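Local coordinates for protein acetylxylan esterase / glucomannan deacetylase (Cellvibrio japonicus, PDB 2WAA) that removes acetyl groups from acetylated xylan and glucomannan, helping to degrade plant cell wall polysaccharides, at residues A[8-13]-A[116-121]; A[45-50]-A[122-127]; A[49-54]-A[88-93]; A[67-72]-A[97-102]; A[14-19]-A[32-37]. All blocks are in the same frame, centred on the assembly; numbering follows the deposited sequence.

Contact 1. Residues A[8-13]-A[116-121]; sequences SSTHTI and QLTLTG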
# COMPACT_ATOMS: atom_id res chain seq x y z
N SER A 8 29.92 -2.67 26.57
CA SER A 8 29.06 -2.86 25.37
C SER A 8 27.93 -3.88 25.63
O SER A 8 28.20 -4.95 26.16
CB SER A 8 29.87 -3.37 24.17
OG SER A 8 29.06 -3.29 22.99
N SER A 9 26.69 -3.53 25.24
CA SER A 9 25.51 -4.40 25.42
C SER A 9 24.67 -4.40 24.14
O SER A 9 24.75 -3.46 23.32
CB SER A 9 24.65 -3.93 26.62
OG SER A 9 24.15 -2.61 26.43
N THR A 10 23.89 -5.46 23.94
CA THR A 10 22.89 -5.48 22.86
C THR A 10 21.49 -5.64 23.44
O THR A 10 21.30 -6.13 24.59
CB THR A 10 23.14 -6.55 21.82
OG1 THR A 10 22.84 -7.81 22.39
CG2 THR A 10 24.63 -6.48 21.26
N HIS A 11 20.50 -5.25 22.65
CA HIS A 11 19.15 -5.20 23.10
C HIS A 11 18.32 -5.71 21.94
O HIS A 11 18.31 -5.09 20.88
CB HIS A 11 18.82 -3.74 23.43
CG HIS A 11 19.83 -3.15 24.36
ND1 HIS A 11 19.72 -3.25 25.73
CD2 HIS A 11 21.02 -2.55 24.11
CE1 HIS A 11 20.78 -2.69 26.29
NE2 HIS A 11 21.58 -2.26 25.33
N THR A 12 17.65 -6.86 22.14
CA THR A 12 16.89 -7.48 21.04
C THR A 12 15.41 -7.47 21.39
O THR A 12 15.04 -7.83 22.52
CB THR A 12 17.43 -8.90 20.73
OG1 THR A 12 18.81 -8.83 20.36
CG2 THR A 12 16.69 -9.57 19.60
N ILE A 13 14.57 -7.00 20.46
CA ILE A 13 13.13 -7.04 20.65
C ILE A 13 12.47 -7.73 19.47
O ILE A 13 13.04 -7.81 18.35
CB ILE A 13 12.53 -5.61 20.78
CG1 ILE A 13 12.80 -4.82 19.49
CG2 ILE A 13 13.11 -4.91 22.01
CD1 ILE A 13 12.20 -3.37 19.54
N GLN A 116 12.85 -10.08 14.42
CA GLN A 116 13.36 -9.39 15.63
C GLN A 116 14.46 -8.43 15.20
O GLN A 116 14.96 -8.53 14.08
CB GLN A 116 13.84 -10.41 16.71
CG GLN A 116 14.70 -11.47 16.19
CD GLN A 116 15.07 -12.62 17.21
OE1 GLN A 116 15.94 -13.42 16.90
NE2 GLN A 116 14.41 -12.71 18.36
N LEU A 117 14.76 -7.45 16.05
CA LEU A 117 15.80 -6.44 15.78
C LEU A 117 16.79 -6.50 16.93
O LEU A 117 16.35 -6.61 18.10
CB LEU A 117 15.19 -5.04 15.80
CG LEU A 117 14.15 -4.58 14.78
CD1 LEU A 117 13.76 -3.10 15.04
CD2 LEU A 117 14.71 -4.77 13.35
N THR A 118 18.08 -6.38 16.62
CA THR A 118 19.12 -6.33 17.65
C THR A 118 19.86 -4.97 17.55
O THR A 118 20.46 -4.67 16.52
CB THR A 118 20.13 -7.45 17.50
OG1 THR A 118 19.49 -8.72 17.74
CG2 THR A 118 21.30 -7.25 18.55
N LEU A 119 19.81 -4.20 18.63
CA LEU A 119 20.48 -2.91 18.73
C LEU A 119 21.74 -3.11 19.54
O LEU A 119 21.68 -3.67 20.66
CB LEU A 119 19.59 -1.94 19.52
CG LEU A 119 20.24 -0.55 19.84
CD1 LEU A 119 20.46 0.24 18.56
CD2 LEU A 119 19.34 0.30 20.83
N THR A 120 22.85 -2.61 19.02
CA THR A 120 24.09 -2.56 19.79
C THR A 120 24.12 -1.12 20.29
O THR A 120 24.12 -0.17 19.48
CB THR A 120 25.30 -2.87 18.93
OG1 THR A 120 25.20 -4.21 18.45
CG2 THR A 120 26.61 -2.75 19.77
N GLY A 121 24.09 -0.92 21.60
CA GLY A 121 23.93 0.47 22.08
C GLY A 121 23.25 0.50 23.40
O GLY A 121 23.48 -0.36 24.22
O HOH W 1 26.33 -0.74 24.67

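Contact 2. Residues A[45-50]-A[122-127]; sequences TIVAGS and TQFLPA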
# COMPACT_ATOMS: atom_id res chain seq x y z
N THR A 45 11.53 2.73 13.89
CA THR A 45 11.99 2.71 15.28
C THR A 45 13.00 3.87 15.39
O THR A 45 13.63 4.27 14.41
CB THR A 45 12.64 1.36 15.67
OG1 THR A 45 13.14 1.41 17.01
CG2 THR A 45 13.85 1.03 14.76
N ILE A 46 13.14 4.38 16.61
CA ILE A 46 14.18 5.41 16.86
C ILE A 46 15.03 4.79 17.98
O ILE A 46 14.49 4.22 18.93
CB ILE A 46 13.58 6.70 17.37
CG1 ILE A 46 12.72 7.37 16.28
CG2 ILE A 46 14.66 7.69 17.72
CD1 ILE A 46 11.64 8.24 16.84
N VAL A 47 16.34 4.81 17.83
CA VAL A 47 17.21 4.09 18.78
C VAL A 47 18.39 4.93 19.22
O VAL A 47 18.75 5.88 18.53
CB VAL A 47 17.80 2.79 18.16
CG1 VAL A 47 16.67 1.77 17.88
CG2 VAL A 47 18.63 3.07 16.87
N ALA A 48 19.01 4.56 20.32
CA ALA A 48 20.30 5.20 20.74
C ALA A 48 21.32 4.07 20.68
O ALA A 48 21.24 3.14 21.47
CB ALA A 48 20.18 5.79 22.15
N GLY A 49 22.23 4.12 19.72
CA GLY A 49 23.23 3.08 19.56
C GLY A 49 24.06 3.20 18.30
O GLY A 49 23.92 4.16 17.52
N SER A 50 24.92 2.21 18.07
CA SER A 50 25.90 2.23 17.00
C SER A 50 25.60 1.23 15.86
O SER A 50 26.17 1.36 14.80
CB SER A 50 27.31 1.93 17.57
OG SER A 50 27.36 0.58 18.12
N THR A 122 22.42 1.50 23.62
CA THR A 122 21.84 1.65 24.93
C THR A 122 20.38 1.24 25.00
O THR A 122 19.99 0.40 25.83
CB THR A 122 22.07 3.07 25.49
OG1 THR A 122 21.64 4.03 24.54
CG2 THR A 122 23.56 3.29 25.76
N GLN A 123 19.55 1.80 24.12
CA GLN A 123 18.12 1.53 24.19
C GLN A 123 17.32 1.87 22.93
O GLN A 123 17.72 2.75 22.13
CB GLN A 123 17.51 2.32 25.34
CG GLN A 123 17.49 3.82 25.04
CD GLN A 123 16.92 4.63 26.18
OE1 GLN A 123 15.83 4.35 26.67
NE2 GLN A 123 17.63 5.67 26.58
N PHE A 124 16.20 1.19 22.76
CA PHE A 124 15.21 1.63 21.81
C PHE A 124 14.47 2.80 22.50
O PHE A 124 13.98 2.66 23.64
CB PHE A 124 14.23 0.50 21.52
CG PHE A 124 14.81 -0.59 20.70
CD1 PHE A 124 14.66 -0.56 19.32
CD2 PHE A 124 15.54 -1.63 21.29
CE1 PHE A 124 15.22 -1.55 18.53
CE2 PHE A 124 16.09 -2.64 20.52
CZ PHE A 124 15.94 -2.62 19.14
N LEU A 125 14.31 3.91 21.79
CA LEU A 125 13.50 5.03 22.28
C LEU A 125 12.01 4.80 21.95
O LEU A 125 11.70 3.81 21.29
CB LEU A 125 14.07 6.31 21.68
CG LEU A 125 15.55 6.56 22.10
CD1 LEU A 125 16.10 7.72 21.31
CD2 LEU A 125 15.63 6.88 23.58
N PRO A 126 11.08 5.66 22.45
CA PRO A 126 9.65 5.51 22.18
C PRO A 126 9.41 5.48 20.68
O PRO A 126 10.11 6.16 19.92
CB PRO A 126 9.03 6.80 22.76
CG PRO A 126 9.97 7.17 23.88
CD PRO A 126 11.35 6.86 23.27
N ALA A 127 8.42 4.68 20.30
CA ALA A 127 8.05 4.55 18.90
C ALA A 127 7.81 5.89 18.19
O ALA A 127 7.22 6.84 18.76
CB ALA A 127 6.78 3.67 18.79
O HOH W 2 11.43 3.10 18.67

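Contact 3. Residues A[49-54]-A[88-93]; sequences GSRLTA and LFHFPN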
# COMPACT_ATOMS: atom_id res chain seq x y z
N GLY A 49 22.23 4.12 19.72
CA GLY A 49 23.23 3.08 19.56
C GLY A 49 24.06 3.20 18.30
O GLY A 49 23.92 4.16 17.52
N SER A 50 24.92 2.21 18.07
CA SER A 50 25.90 2.23 17.00
C SER A 50 25.60 1.23 15.86
O SER A 50 26.17 1.36 14.80
CB SER A 50 27.31 1.93 17.57
OG SER A 50 27.36 0.58 18.12
N ARG A 51 24.75 0.23 16.11
CA ARG A 51 24.45 -0.75 15.07
C ARG A 51 23.05 -1.31 15.31
O ARG A 51 22.61 -1.49 16.47
CB ARG A 51 25.49 -1.91 15.05
CG ARG A 51 25.34 -2.85 13.86
CD ARG A 51 26.48 -3.91 13.78
NE ARG A 51 26.44 -4.58 12.49
CZ ARG A 51 26.32 -5.89 12.34
NH1 ARG A 51 26.28 -6.68 13.40
NH2 ARG A 51 26.23 -6.43 11.12
N LEU A 52 22.33 -1.53 14.21
CA LEU A 52 21.00 -2.15 14.29
C LEU A 52 20.86 -3.16 13.17
O LEU A 52 21.18 -2.86 11.99
CB LEU A 52 19.90 -1.08 14.23
CG LEU A 52 18.45 -1.60 14.42
CD1 LEU A 52 18.20 -2.04 15.89
CD2 LEU A 52 17.47 -0.46 14.02
N THR A 53 20.46 -4.39 13.52
CA THR A 53 20.25 -5.44 12.53
C THR A 53 18.83 -5.99 12.69
O THR A 53 18.23 -5.89 13.76
CB THR A 53 21.27 -6.64 12.61
OG1 THR A 53 21.08 -7.35 13.85
CG2 THR A 53 22.71 -6.15 12.50
N ALA A 54 18.34 -6.60 11.62
CA ALA A 54 17.03 -7.25 11.65
C ALA A 54 17.13 -8.66 11.08
O ALA A 54 17.85 -8.88 10.11
CB ALA A 54 16.09 -6.45 10.81
N LEU A 88 20.89 -2.75 9.23
CA LEU A 88 20.13 -1.55 8.91
C LEU A 88 21.04 -0.35 9.00
O LEU A 88 21.03 0.49 8.09
CB LEU A 88 18.92 -1.41 9.88
CG LEU A 88 17.90 -2.58 9.80
CD1 LEU A 88 16.83 -2.43 10.88
CD2 LEU A 88 17.29 -2.75 8.40
N PHE A 89 21.85 -0.26 10.04
CA PHE A 89 22.90 0.78 10.07
C PHE A 89 24.05 0.32 10.95
O PHE A 89 23.90 -0.60 11.75
CB PHE A 89 22.34 2.15 10.53
CG PHE A 89 22.10 2.28 12.02
CD1 PHE A 89 23.14 2.53 12.91
CD2 PHE A 89 20.81 2.22 12.52
CE1 PHE A 89 22.89 2.71 14.32
CE2 PHE A 89 20.54 2.37 13.87
CZ PHE A 89 21.59 2.63 14.78
N HIS A 90 25.19 0.95 10.77
CA HIS A 90 26.33 0.70 11.60
C HIS A 90 27.25 1.93 11.52
O HIS A 90 27.62 2.35 10.40
CB HIS A 90 27.09 -0.50 11.02
CG HIS A 90 28.27 -0.88 11.86
ND1 HIS A 90 29.32 -1.64 11.38
CD2 HIS A 90 28.57 -0.57 13.14
CE1 HIS A 90 30.20 -1.82 12.35
NE2 HIS A 90 29.77 -1.18 13.43
N PHE A 91 27.57 2.50 12.67
CA PHE A 91 28.53 3.60 12.79
C PHE A 91 29.56 3.19 13.84
O PHE A 91 29.30 2.34 14.66
CB PHE A 91 27.82 4.87 13.25
CG PHE A 91 26.76 5.30 12.30
CD1 PHE A 91 27.11 5.79 11.05
CD2 PHE A 91 25.41 5.14 12.62
CE1 PHE A 91 26.11 6.14 10.14
CE2 PHE A 91 24.41 5.50 11.73
CZ PHE A 91 24.76 6.01 10.48
N PRO A 92 30.75 3.80 13.81
CA PRO A 92 31.71 3.48 14.89
C PRO A 92 31.26 3.93 16.27
O PRO A 92 31.64 3.29 17.26
CB PRO A 92 32.96 4.27 14.50
CG PRO A 92 32.78 4.63 13.07
CD PRO A 92 31.29 4.74 12.83
N ASN A 93 30.47 4.99 16.37
CA ASN A 93 30.01 5.47 17.66
C ASN A 93 28.49 5.44 17.78
O ASN A 93 27.80 5.37 16.78
CB ASN A 93 30.48 6.89 17.89
CG ASN A 93 32.00 7.02 17.78
OD1 ASN A 93 32.73 6.47 18.63
ND2 ASN A 93 32.48 7.68 16.72

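Contact 4. Residues A[67-72]-A[97-102]; sequences VIIDNH and HRVEII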
# COMPACT_ATOMS: atom_id res chain seq x y z
N VAL A 67 15.23 0.59 3.01
CA VAL A 67 15.66 0.84 4.38
C VAL A 67 16.13 2.30 4.35
O VAL A 67 16.90 2.68 3.48
CB VAL A 67 16.85 -0.05 4.79
CG1 VAL A 67 17.32 0.36 6.25
CG2 VAL A 67 16.43 -1.54 4.79
N ILE A 68 15.59 3.11 5.23
CA ILE A 68 15.94 4.54 5.27
C ILE A 68 16.44 4.89 6.68
O ILE A 68 15.74 4.67 7.67
CB ILE A 68 14.77 5.44 4.90
CG1 ILE A 68 14.18 5.01 3.53
CG2 ILE A 68 15.22 6.91 4.90
CD1 ILE A 68 12.78 5.44 3.33
N ILE A 69 17.68 5.36 6.74
CA ILE A 69 18.34 5.69 8.00
C ILE A 69 18.42 7.21 8.09
O ILE A 69 18.96 7.83 7.17
CB ILE A 69 19.75 5.14 8.02
CG1 ILE A 69 19.75 3.64 7.72
CG2 ILE A 69 20.41 5.50 9.39
CD1 ILE A 69 18.88 2.84 8.70
N ASP A 70 17.82 7.79 9.12
CA ASP A 70 17.78 9.24 9.26
C ASP A 70 17.26 9.86 7.97
O ASP A 70 16.22 9.44 7.44
CB ASP A 70 19.15 9.76 9.70
CG ASP A 70 19.59 9.15 11.06
OD1 ASP A 70 18.71 9.04 11.93
OD2 ASP A 70 20.77 8.82 11.25
N ASN A 71 17.95 10.85 7.44
CA ASN A 71 17.56 11.47 6.17
C ASN A 71 18.34 10.99 4.95
O ASN A 71 18.33 11.66 3.90
CB ASN A 71 17.73 13.00 6.29
CG ASN A 71 19.13 13.40 6.69
OD1 ASN A 71 19.84 12.68 7.44
ND2 ASN A 71 19.55 14.58 6.22
N HIS A 72 19.06 9.87 5.08
CA HIS A 72 19.92 9.43 4.00
C HIS A 72 19.12 8.84 2.83
O HIS A 72 17.98 8.45 3.00
CB HIS A 72 20.93 8.40 4.52
CG HIS A 72 21.74 8.91 5.66
ND1 HIS A 72 22.37 8.08 6.56
CD2 HIS A 72 22.01 10.18 6.06
CE1 HIS A 72 22.99 8.82 7.47
NE2 HIS A 72 22.79 10.10 7.19
N HIS A 97 19.28 7.52 16.15
CA HIS A 97 19.05 7.30 14.70
C HIS A 97 17.62 6.85 14.48
O HIS A 97 17.06 6.08 15.28
CB HIS A 97 20.02 6.23 14.14
CG HIS A 97 21.45 6.68 14.15
ND1 HIS A 97 21.92 7.66 13.30
CD2 HIS A 97 22.46 6.38 15.00
CE1 HIS A 97 23.19 7.91 13.60
NE2 HIS A 97 23.54 7.15 14.62
N ARG A 98 17.04 7.34 13.39
CA ARG A 98 15.68 6.97 13.02
C ARG A 98 15.82 5.92 11.92
O ARG A 98 16.64 6.09 11.00
CB ARG A 98 14.91 8.19 12.49
CG ARG A 98 13.58 7.82 11.81
CD ARG A 98 12.69 9.04 11.47
NE ARG A 98 11.32 8.61 11.12
CZ ARG A 98 11.01 7.90 10.04
NH1 ARG A 98 11.96 7.52 9.20
NH2 ARG A 98 9.76 7.55 9.81
N VAL A 99 15.02 4.85 11.98
CA VAL A 99 15.16 3.75 11.02
C VAL A 99 13.78 3.38 10.50
O VAL A 99 12.86 3.19 11.30
CB VAL A 99 15.74 2.53 11.72
CG1 VAL A 99 15.86 1.37 10.75
CG2 VAL A 99 17.13 2.88 12.28
N GLU A 100 13.63 3.31 9.17
CA GLU A 100 12.35 2.92 8.57
C GLU A 100 12.58 1.80 7.56
O GLU A 100 13.56 1.86 6.77
CB GLU A 100 11.66 4.13 7.85
CG GLU A 100 10.19 3.79 7.48
CD GLU A 100 9.42 4.98 6.85
OE1 GLU A 100 10.07 5.95 6.41
OE2 GLU A 100 8.17 4.92 6.79
N ILE A 101 11.73 0.76 7.61
CA ILE A 101 11.75 -0.29 6.60
C ILE A 101 10.41 -0.18 5.87
O ILE A 101 9.36 -0.13 6.51
CB ILE A 101 11.90 -1.67 7.25
CG1 ILE A 101 13.25 -1.73 8.01
CG2 ILE A 101 11.71 -2.80 6.22
CD1 ILE A 101 13.36 -2.94 8.98
N ILE A 102 10.46 -0.12 4.54
CA ILE A 102 9.23 0.02 3.76
C ILE A 102 9.12 -1.15 2.81
O ILE A 102 10.06 -1.40 2.04
CB ILE A 102 9.12 1.37 2.95
CG1 ILE A 102 9.21 2.60 3.86
CG2 ILE A 102 7.76 1.48 2.29
CD1 ILE A 102 10.62 3.19 3.86
O HOH W 3 14.51 7.25 8.57

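Contact 5. Residues A[14-19]-A[32-37]; sequences AASDPH and ASLTFG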
# COMPACT_ATOMS: atom_id res chain seq x y z
N ALA A 14 11.28 -8.28 19.74
CA ALA A 14 10.48 -8.88 18.65
C ALA A 14 9.92 -7.79 17.72
O ALA A 14 9.78 -6.62 18.11
CB ALA A 14 9.31 -9.71 19.24
N ALA A 15 9.58 -8.18 16.50
CA ALA A 15 9.02 -7.25 15.55
C ALA A 15 7.69 -6.65 16.07
O ALA A 15 7.37 -5.46 15.79
CB ALA A 15 8.80 -7.98 14.21
N SER A 16 6.93 -7.50 16.76
CA SER A 16 5.77 -7.06 17.48
C SER A 16 6.32 -6.71 18.86
O SER A 16 6.40 -7.54 19.76
CB SER A 16 4.73 -8.18 17.55
OG SER A 16 3.45 -7.68 17.90
N ASP A 17 6.82 -5.51 18.97
CA ASP A 17 7.12 -4.92 20.26
C ASP A 17 6.67 -3.46 20.17
O ASP A 17 6.67 -2.87 19.09
CB ASP A 17 8.65 -5.02 20.44
CG ASP A 17 9.12 -4.35 21.70
OD1 ASP A 17 9.43 -5.10 22.66
OD2 ASP A 17 9.16 -3.10 21.74
N PRO A 18 6.25 -2.88 21.29
CA PRO A 18 5.69 -1.53 21.23
C PRO A 18 6.67 -0.46 20.78
O PRO A 18 6.24 0.64 20.47
CB PRO A 18 5.28 -1.23 22.69
CG PRO A 18 5.43 -2.43 23.43
CD PRO A 18 6.12 -3.51 22.63
N HIS A 19 7.97 -0.76 20.80
CA HIS A 19 8.94 0.22 20.31
C HIS A 19 8.96 0.29 18.80
O HIS A 19 9.50 1.25 18.25
CB HIS A 19 10.37 -0.09 20.79
CG HIS A 19 10.55 0.04 22.27
ND1 HIS A 19 10.34 -1.02 23.13
CD2 HIS A 19 10.93 1.08 23.04
CE1 HIS A 19 10.57 -0.63 24.38
NE2 HIS A 19 10.94 0.64 24.35
N ALA A 32 5.88 -13.80 17.80
CA ALA A 32 5.94 -12.30 17.85
C ALA A 32 6.66 -11.65 16.66
O ALA A 32 6.98 -10.44 16.70
CB ALA A 32 6.55 -11.79 19.21
N SER A 33 6.89 -12.43 15.60
CA SER A 33 7.32 -11.83 14.32
C SER A 33 6.10 -11.21 13.63
O SER A 33 4.94 -11.53 14.00
CB SER A 33 8.01 -12.88 13.43
OG SER A 33 7.08 -13.90 13.09
N LEU A 34 6.35 -10.33 12.65
CA LEU A 34 5.28 -9.77 11.80
C LEU A 34 5.51 -10.22 10.38
O LEU A 34 6.63 -10.23 9.88
CB LEU A 34 5.33 -8.23 11.81
CG LEU A 34 5.10 -7.61 13.18
CD1 LEU A 34 5.26 -6.06 12.92
CD2 LEU A 34 3.73 -8.02 13.66
N THR A 35 4.40 -10.55 9.73
CA THR A 35 4.44 -10.91 8.32
C THR A 35 3.51 -9.98 7.55
O THR A 35 2.43 -9.63 8.05
CB THR A 35 4.04 -12.40 8.12
OG1 THR A 35 4.95 -13.23 8.87
CG2 THR A 35 4.19 -12.79 6.66
N PHE A 36 3.95 -9.58 6.37
CA PHE A 36 3.17 -8.67 5.57
C PHE A 36 3.35 -8.89 4.08
O PHE A 36 4.39 -9.41 3.63
CB PHE A 36 3.50 -7.21 5.96
CG PHE A 36 4.97 -6.92 6.12
CD1 PHE A 36 5.74 -6.44 5.05
CD2 PHE A 36 5.60 -7.15 7.34
CE1 PHE A 36 7.09 -6.20 5.18
CE2 PHE A 36 6.98 -6.89 7.50
CZ PHE A 36 7.72 -6.41 6.40
N GLY A 37 2.31 -8.51 3.33
CA GLY A 37 2.29 -8.75 1.90
C GLY A 37 1.91 -7.51 1.08
O GLY A 37 2.32 -7.41 -0.06

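Contact 1. Residues A[8-13]-A[116-121]
Thr-10 to Ile-13 and Gln-116 to Leu-119 run antiparallel, their short axes 166° apart, as neighbouring strands of one sheet in the N-terminal β-sandwich, consistent with a jelly roll. His-11 and Leu-119 form a hydrogen-bonded pair: His-11 N reaches Leu-119 O at 2.8 Å, and Leu-119 N returns an almost straight bond to His-11 O, also 2.8 Å. Ile-13 and Leu-117 repeat this exchange two residues on. Between them, the non-hydrogen-bonded pair Thr-12 and Thr-118 joins through its hydroxyls, Thr-12 OG1 to Thr-118 OG1 at 2.7 Å; both oxygens stand beside their own backbone N (chi1 -60° and -66°), which turns them to each other on the outward face. Toward the corner at Thr-120 and Gly-121, Gly-121 N binds Ser-9 O at 3.1 Å. Here the imidazole of His-11 lies with its edge to Gly-121, NE2 making a weak bond to Gly-121 O at 2.9 Å and sharing a hydrogen bond with Ser-9 OG at 2.8 Å. One water links Ser-9 N with Gly-121 O. The side chains of His-11, Ile-13, Leu-117 and Leu-119 pack on Phe-124 of strand 123-124, while strand 51-58 pairs with 112-119 along its other border.

Contact 2. Residues A[45-50]-A[122-127]
Ala-48 O is the acceptor on which the segments 45-50 and 122-127 converge. It takes Thr-122 N at 3.0 Å and, more weakly, Gln-123 N at 3.4 Å, so two successive residues face one: a classic β bulge in an otherwise antiparallel pairing. Ala-48 N is satisfied in return by Gln-123 O, 2.9 Å away in a nearly straight bond. Beyond the non-hydrogen-bonded pair Val-47 and Phe-124, Ile-46 O receives Leu-125 N at 2.9 Å. Ile-46 N has no such protein acceptor across the contact; a water accepts from it and probably donates to Leu-125 O at 2.7 Å. The side chains are mostly apolar. Val-47 CG1 lies alongside the Phe-124 ring, 3.4 Å from CD1, and Thr-45 OG1 comes in the ring plane at its edge. On the opposite face, Leu-125 CD1 meets Ile-46 CG2 at 3.9 Å, the two chains crossing at about a right angle. On the other border of strand 42-48, the main chains of Thr-45 and Val-47 bond to Val-99 and His-97. Main-chain groups thus carry the polar pairing, with one water serving Ile-46 N, while Phe-124 presents a hydrocarbon surface to the sandwich interior.

Contact 3. Residues A[49-54]-A[88-93]
Leu-52 meets both Leu-88 and Phe-89, and this is the close-packed part of the contact. Leu-52 O collects Leu-88 N at 2.8 Å and, more weakly, Phe-89 N at 3.3 Å, a classic β bulge that sets two successive residues, Leu-88 and Phe-89, opposite one leucine. In return Leu-52 N binds Phe-89 O at 3.1 Å. The bulge sets Leu-88 toward segment 49-54, where its CD1 touches Leu-52 CD2 at 3.8 Å and also reaches Ala-54 CB. The Phe-89 ring swings back over the strand, because CG sits between backbone N and carbonyl carbon (chi1 77°): Leu-52 N and Arg-51 C lie over one face, Gly-49 O approaches the edge, and Leu-52 CB comes within 3.5 Å of Phe-89 CE2. Val-47 and Val-99 of the facing sheet pack on this buried ring. The other face is looser and open to solvent. There Arg-51, extended from CG to NE, passes over the exposed His-90, its CD lying above the imidazole face at 4.1 Å from the ring centroid in a CH-pi contact, the guanidinium turned 66° from the ring plane. Arg-51 NE instead finds its partner in a salt bridge with Glu-87. At the far end, Phe-91 N closes on Ser-50 O at 2.8 Å in an almost straight bond, just before the chain turns its corner. The strands thus form an antiparallel pair, at 155°, with leucine and phenylalanine inward and arginine and histidine outward, as in a β-sandwich, here consistent with a jelly roll.

Contact 4. Residues A[67-72]-A[97-102]
Asp-70 and His-97 are brought together by matching first torsions, each CG lying beside its own backbone N (chi1 -60° and -67°), so that the carboxylate swings across to the neighbouring strand and ring and carboxylate meet with planes 36° apart. The pair closes one end of an antiparallel pairing in the N-terminal β-sandwich, at the point where strand 63-69 enters a type II' turn from Ile-69 to His-72. Asp-70 OD2 uses its syn lone pair to receive His-97 ND1 at 2.6 Å, in the ring plane. Its other oxygen, OD1, takes Arg-98 N at 2.8 Å, also from the syn side but out of the carboxylate plane. Both oxygens are therefore gripped, and the carboxylate, fixed in rotation, stands in for a main-chain acceptor just as the strand ends. Asp-70 N completes the clasp with a nearly straight bond to Arg-98 O at 2.8 Å. Further along, Ile-68 and Glu-100 form the hydrogen-bonded pair, N to O in both directions. A water that accepts from Arg-98 NH1 at 2.6 Å lies within bonding distance of Ile-68 O and Asp-70 O, and probably bridges them. His-97 is also stacked on Phe-91, which probably helps hold the imidazole for Asp-70. On the inner face, beside Leu-88 and Phe-89, Ile-69 lies alongside Val-99, with Ile-69 CD1 3.9 Å from Val-99 CG1.

Contact 5. Residues A[14-19]-A[32-37]
Ala-14 and Ala-32 press methyl against methyl, CB to CB at 3.5 Å, tighter than carbons usually sit. Ala-32 is unusual in itself, for its backbone is left-handed (phi 69°), and its methyl points toward segment 14-19. Its carbonyl makes the single hydrogen bond across the contact: Ser-16 N reaches Ala-32 O at 2.9 Å, lying nearly along the C=O axis, while Ser-16 CB rests on the same oxygen at 3.3 Å. Ala-15 and Leu-34 supply the buried part. Leu-34 carries its CG beside its own backbone N (chi1 -62°) and sets it 3.9 Å from Ala-15 CB, with its two branches dividing the work: CD1 touches Ala-15 O at 3.6 Å, and CD2 touches Ser-16 CB. The contact belongs to the N-terminal β-sandwich, where segment 14-19 leaves strand 10-14 and turns away, and strand 34-36 takes its own place against strand 112-119. Ala-15 and Leu-34 both bond through their main chains to that strand, with Lys-115 and Leu-114 respectively. Ile-28 covers Leu-34 and Ser-16 from strand 27-28. Past the contact, segment 14-19 is held in shape by an Asx turn: Asp-17 OD2 accepts His-19 N at 2.8 Å on its anti side and His-19 ND1 at 2.8 Å through its syn lone pair. Two donors on one oxygen hold the imidazole with Asp-17 CG near its plane; the His-19 side chain also packs on that of Phe-124.

Overall arrangement
All five contacts lie in the N-terminal β-sandwich, away from the inferred catalytic triad of Ser-141, His-316 and Asp-314 in the SGNH-hydrolase part. Contacts 1, 3 and 5 reach one sheet through strands 51-58, 112-119 and 34-36; contacts 2 and 4 build the facing sheet, joined by Thr-45 O to Val-99 N at 2.8 Å. Contacts 2 and 3 share the corner Gly-49 to Ser-50, which carries the chain between sheets; Thr-120 O meets Ser-50 N there at 2.9 Å. Across the interior, Phe-124 CZ touches Leu-52 CD1 at 4.0 Å. The centres of contacts 1 and 3 are about 9 Å apart, those of 3 and 5 about 20 Å.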